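Local structure of thiaminase-I (Naegleria gruberi, 4HCW) at residues Q60-F72 and Y261-K275. The protein belongs to the thiaminase family and folds as a single chain around a large mixed beta sheet flanked by helices. Residues are numbered along the deposited sequence; the frame is centred on the assembly and turned at random.
Sequences QSLPDVFSTDSIF and YTDVLALNSNLCDEK
N268 binds the loop that leads into strand 65-69 through both backbone and side chain. The backbone N of N268 hydrogen-bonds to D64 O at 2.6 Å, nearly straight at 174°. Along the side chain, N268 CB lies 3.2 Å from P63 O; with CG anti to the backbone N (chi1 -160°) the carboxamide runs on past P63 O, so that ND2 makes weak hydrogen bonds to L62 O and P63 O, while OD1 accepts N270 N in an Asx turn. Asparagine suits this place because its amide can donate and accept at once. Strands 65-69 and 261-267 are antiparallel neighbours in the mixed sheet, between strands 8-13 and 110-125, with reciprocal backbone bonds pairing F66 with A266 and T68 with V264. A small residue is apt opposite the F66 ring: A266 CB meets F66 CE1 at 4.0 Å and A266 O sits over one face near the rim, while L62 CD2 covers the centre of the other. On the opposite side of the sheet small S67 leaves room for L265 CD2, and S67 OG hydrogen-bonds to Q116 OE1. S70 and T262 hydroxyls, each able to donate or accept, share a hydrogen bond; K275 NZ salt-bridges D64 OD2 from above the carboxylate plane.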
loop_
_atom_site.group_PDB
_atom_site.type_symbol
_atom_site.label_atom_id
_atom_site.label_comp_id
_atom_site.label_asym_id
_atom_site.label_seq_id
_atom_site.Cartn_x
_atom_site.Cartn_y
_atom_site.Cartn_z
ATOM N N GLN A 60 1.813 -2.791 19.923
ATOM C CA GLN A 60 1.611 -2.638 21.358
ATOM C C GLN A 60 2.584 -1.622 21.950
ATOM O O GLN A 60 2.258 -0.923 22.909
ATOM C CB GLN A 60 1.762 -3.986 22.070
ATOM N N SER A 61 3.780 -1.548 21.373
ATOM C CA SER A 61 4.804 -0.624 21.848
ATOM C C SER A 61 5.262 0.321 20.741
ATOM O O SER A 61 6.256 0.065 20.060
ATOM C CB SER A 61 5.998 -1.392 22.422
ATOM O OG SER A 61 6.557 -2.266 21.456
ATOM N N LEU A 62 4.530 1.416 20.571
ATOM C CA LEU A 62 4.820 2.389 19.525
ATOM C C LEU A 62 6.024 3.259 19.875
ATOM O O LEU A 62 6.202 3.645 21.030
ATOM C CB LEU A 62 3.598 3.276 19.276
ATOM C CG LEU A 62 2.313 2.569 18.844
ATOM C CD1 LEU A 62 1.134 3.529 18.878
ATOM C CD2 LEU A 62 2.472 1.967 17.456
ATOM N N PRO A 63 6.859 3.567 18.870
ATOM C CA PRO A 63 7.987 4.492 19.032
ATOM C C PRO A 63 7.500 5.937 19.101
ATOM O O PRO A 63 6.293 6.172 19.144
ATOM C CB PRO A 63 8.804 4.278 17.750
ATOM C CG PRO A 63 8.301 2.991 17.162
ATOM C CD PRO A 63 6.863 2.927 17.546
ATOM N N ASP A 64 8.430 6.888 19.110
ATOM C CA ASP A 64 8.076 8.305 19.124
ATOM C C ASP A 64 7.293 8.675 17.871
ATOM O O ASP A 64 6.222 9.275 17.945
ATOM C CB ASP A 64 9.331 9.173 19.230
ATOM C CG ASP A 64 9.987 9.090 20.592
ATOM O OD1 ASP A 64 9.256 8.968 21.598
ATOM O OD2 ASP A 64 11.233 9.148 20.658
ATOM N N VAL A 65 7.844 8.311 16.717
ATOM C CA VAL A 65 7.174 8.515 15.440
ATOM C C VAL A 65 7.324 7.260 14.586
ATOM O O VAL A 65 8.425 6.732 14.432
ATOM C CB VAL A 65 7.726 9.754 14.702
ATOM C CG1 VAL A 65 9.206 9.931 14.991
ATOM C CG2 VAL A 65 7.464 9.657 13.204
ATOM N N PHE A 66 6.210 6.780 14.045
ATOM C CA PHE A 66 6.198 5.516 13.320
ATOM C C PHE A 66 5.392 5.599 12.027
ATOM O O PHE A 66 4.482 6.418 11.900
ATOM C CB PHE A 66 5.629 4.408 14.211
ATOM C CG PHE A 66 4.291 4.743 14.809
ATOM C CD1 PHE A 66 3.120 4.462 14.124
ATOM C CD2 PHE A 66 4.204 5.342 16.056
ATOM C CE1 PHE A 66 1.890 4.772 14.670
ATOM C CE2 PHE A 66 2.976 5.654 16.607
ATOM C CZ PHE A 66 1.817 5.368 15.912
ATOM N N SER A 67 5.736 4.741 11.072
ATOM C CA SER A 67 4.977 4.629 9.834
ATOM C C SER A 67 4.174 3.335 9.843
ATOM O O SER A 67 4.737 2.247 9.955
ATOM C CB SER A 67 5.908 4.663 8.622
ATOM O OG SER A 67 5.171 4.596 7.413
ATOM N N THR A 68 2.855 3.459 9.733
ATOM C CA THR A 68 1.980 2.294 9.766
ATOM C C THR A 68 0.991 2.292 8.611
ATOM O O THR A 68 0.638 3.344 8.078
ATOM C CB THR A 68 1.188 2.221 11.083
ATOM O OG1 THR A 68 0.235 1.153 11.009
ATOM C CG2 THR A 68 0.450 3.529 11.332
ATOM N N ASP A 69 0.550 1.100 8.224
ATOM C CA ASP A 69 -0.501 0.965 7.229
ATOM C C ASP A 69 -1.786 1.519 7.828
ATOM O O ASP A 69 -2.080 1.293 9.002
ATOM C CB ASP A 69 -0.682 -0.505 6.842
ATOM C CG ASP A 69 -1.515 -0.686 5.583
ATOM O OD1 ASP A 69 -2.421 0.137 5.328
ATOM O OD2 ASP A 69 -1.264 -1.662 4.845
ATOM N N SER A 70 -2.551 2.248 7.022
ATOM C CA SER A 70 -3.792 2.852 7.494
ATOM C C SER A 70 -4.884 1.807 7.721
ATOM O O SER A 70 -5.952 2.121 8.247
ATOM C CB SER A 70 -4.273 3.926 6.516
ATOM O OG SER A 70 -4.419 3.399 5.210
ATOM N N ILE A 71 -4.606 0.567 7.330
ATOM C CA ILE A 71 -5.554 -0.527 7.517
ATOM C C ILE A 71 -5.728 -0.852 9.001
ATOM O O ILE A 71 -6.738 -1.424 9.406
ATOM C CB ILE A 71 -5.116 -1.797 6.742
ATOM C CG1 ILE A 71 -6.288 -2.771 6.588
ATOM C CG2 ILE A 71 -3.925 -2.466 7.417
ATOM C CD1 ILE A 71 -5.952 -4.000 5.776
ATOM N N PHE A 72 -4.743 -0.470 9.806
ATOM C CA PHE A 72 -4.792 -0.713 11.243
ATOM C C PHE A 72 -4.848 0.598 12.015
ATOM O O PHE A 72 -4.698 0.613 13.236
ATOM C CB PHE A 72 -3.576 -1.525 11.691
ATOM C CG PHE A 72 -3.514 -2.901 11.094
ATOM C CD1 PHE A 72 -4.674 -3.616 10.847
ATOM C CD2 PHE A 72 -2.297 -3.476 10.775
ATOM C CE1 PHE A 72 -4.620 -4.882 10.296
ATOM C CE2 PHE A 72 -2.235 -4.741 10.224
ATOM C CZ PHE A 72 -3.398 -5.445 9.985
ATOM N N TYR A 261 -3.933 1.154 -0.720
ATOM C CA TYR A 261 -3.366 1.150 0.621
ATOM C C TYR A 261 -2.531 2.411 0.815
ATOM O O TYR A 261 -1.876 2.876 -0.118
ATOM C CB TYR A 261 -2.485 -0.082 0.834
ATOM C CG TYR A 261 -3.181 -1.405 0.599
ATOM C CD1 TYR A 261 -3.971 -1.982 1.584
ATOM C CD2 TYR A 261 -3.032 -2.085 -0.604
ATOM C CE1 TYR A 261 -4.602 -3.195 1.375
ATOM C CE2 TYR A 261 -3.660 -3.297 -0.822
ATOM C CZ TYR A 261 -4.444 -3.848 0.170
ATOM O OH TYR A 261 -5.070 -5.055 -0.043
ATOM N N THR A 262 -2.556 2.966 2.021
ATOM C CA THR A 262 -1.742 4.137 2.331
ATOM C C THR A 262 -0.945 3.941 3.613
ATOM O O THR A 262 -1.503 3.606 4.658
ATOM C CB THR A 262 -2.592 5.416 2.471
ATOM O OG1 THR A 262 -3.501 5.272 3.568
ATOM C CG2 THR A 262 -3.373 5.693 1.195
ATOM N N ASP A 263 0.365 4.148 3.527
ATOM C CA ASP A 263 1.222 4.124 4.704
ATOM C C ASP A 263 1.281 5.522 5.303
ATOM O O ASP A 263 1.493 6.504 4.590
ATOM C CB ASP A 263 2.622 3.631 4.343
ATOM C CG ASP A 263 2.629 2.184 3.893
ATOM O OD1 ASP A 263 1.860 1.381 4.464
ATOM O OD2 ASP A 263 3.398 1.848 2.968
ATOM N N VAL A 264 1.089 5.611 6.614
ATOM C CA VAL A 264 0.963 6.903 7.276
ATOM C C VAL A 264 1.977 7.101 8.403
ATOM O O VAL A 264 2.107 6.260 9.293
ATOM C CB VAL A 264 -0.464 7.098 7.833
ATOM C CG1 VAL A 264 -0.535 8.336 8.705
ATOM C CG2 VAL A 264 -1.470 7.182 6.695
ATOM N N LEU A 265 2.696 8.218 8.346
ATOM C CA LEU A 265 3.605 8.611 9.418
ATOM C C LEU A 265 2.826 9.272 10.548
ATOM O O LEU A 265 2.148 10.277 10.341
ATOM C CB LEU A 265 4.667 9.577 8.892
ATOM C CG LEU A 265 5.817 8.973 8.084
ATOM C CD1 LEU A 265 6.562 10.057 7.325
ATOM C CD2 LEU A 265 6.762 8.218 9.003
ATOM N N ALA A 266 2.924 8.703 11.744
ATOM C CA ALA A 266 2.225 9.245 12.903
ATOM C C ALA A 266 3.155 9.332 14.105
ATOM O O ALA A 266 4.164 8.630 14.171
ATOM C CB ALA A 266 1.007 8.398 13.232
ATOM N N LEU A 267 2.811 10.195 15.054
ATOM C CA LEU A 267 3.614 10.357 16.260
ATOM C C LEU A 267 2.887 9.827 17.490
ATOM O O LEU A 267 1.659 9.856 17.558
ATOM C CB LEU A 267 3.999 11.825 16.471
ATOM C CG LEU A 267 3.258 12.902 15.679
ATOM C CD1 LEU A 267 3.214 14.197 16.470
ATOM C CD2 LEU A 267 3.935 13.131 14.338
ATOM N N ASN A 268 3.658 9.339 18.457
ATOM C CA ASN A 268 3.097 8.834 19.701
ATOM C C ASN A 268 2.398 9.949 20.470
ATOM O O ASN A 268 2.824 11.103 20.432
ATOM C CB ASN A 268 4.190 8.192 20.558
ATOM C CG ASN A 268 3.633 7.240 21.598
ATOM O OD1 ASN A 268 2.593 7.498 22.203
ATOM N ND2 ASN A 268 4.328 6.127 21.813
ATOM N N SER A 269 1.319 9.600 21.162
ATOM C CA SER A 269 0.530 10.584 21.889
ATOM C C SER A 269 1.222 11.044 23.166
ATOM O O SER A 269 0.890 12.093 23.714
ATOM C CB SER A 269 -0.853 10.024 22.216
ATOM O OG SER A 269 -0.753 8.873 23.037
ATOM N N ASN A 270 2.185 10.258 23.639
ATOM C CA ASN A 270 2.889 10.591 24.873
ATOM C C ASN A 270 4.050 11.557 24.658
ATOM O O ASN A 270 4.847 11.790 25.566
ATOM C CB ASN A 270 3.363 9.325 25.597
ATOM C CG ASN A 270 4.575 8.690 24.942
ATOM O OD1 ASN A 270 4.825 8.876 23.750
ATOM N ND2 ASN A 270 5.336 7.931 25.722
ATOM N N LEU A 271 4.142 12.117 23.455
ATOM C CA LEU A 271 5.180 13.096 23.155
ATOM C C LEU A 271 4.983 14.373 23.964
ATOM O O LEU A 271 3.873 14.675 24.407
ATOM C CB LEU A 271 5.221 13.424 21.659
ATOM C CG LEU A 271 5.851 12.400 20.713
ATOM C CD1 LEU A 271 5.956 12.976 19.310
ATOM C CD2 LEU A 271 7.218 11.956 21.215
ATOM N N CYS A 272 6.067 15.116 24.155
ATOM C CA CYS A 272 6.013 16.383 24.871
ATOM C C CYS A 272 5.432 17.477 23.983
ATOM O O CYS A 272 4.358 17.317 23.403
ATOM C CB CYS A 272 7.409 16.785 25.358
ATOM S SG CYS A 272 8.098 15.714 26.646
ATOM N N ASP A 273 6.152 18.589 23.883
ATOM C CA ASP A 273 5.737 19.695 23.034
ATOM C C ASP A 273 6.905 20.143 22.167
ATOM O O ASP A 273 6.719 20.765 21.120
ATOM C CB ASP A 273 5.219 20.847 23.891
ATOM N N GLU A 274 8.111 19.802 22.606
ATOM C CA GLU A 274 9.320 20.118 21.860
ATOM C C GLU A 274 9.646 18.993 20.880
ATOM O O GLU A 274 9.974 19.247 19.720
ATOM C CB GLU A 274 10.480 20.358 22.826
ATOM N N LYS A 275 9.556 17.753 21.356
ATOM C CA LYS A 275 9.732 16.584 20.500
ATOM C C LYS A 275 8.702 16.590 19.383
ATOM O O LYS A 275 8.976 16.158 18.258
ATOM C CB LYS A 275 9.594 15.291 21.304
ATOM C CG LYS A 275 10.904 14.743 21.841
ATOM C CD LYS A 275 10.730 13.312 22.308
ATOM C CE LYS A 275 12.048 12.694 22.721
ATOM N NZ LYS A 275 11.892 11.243 23.012
#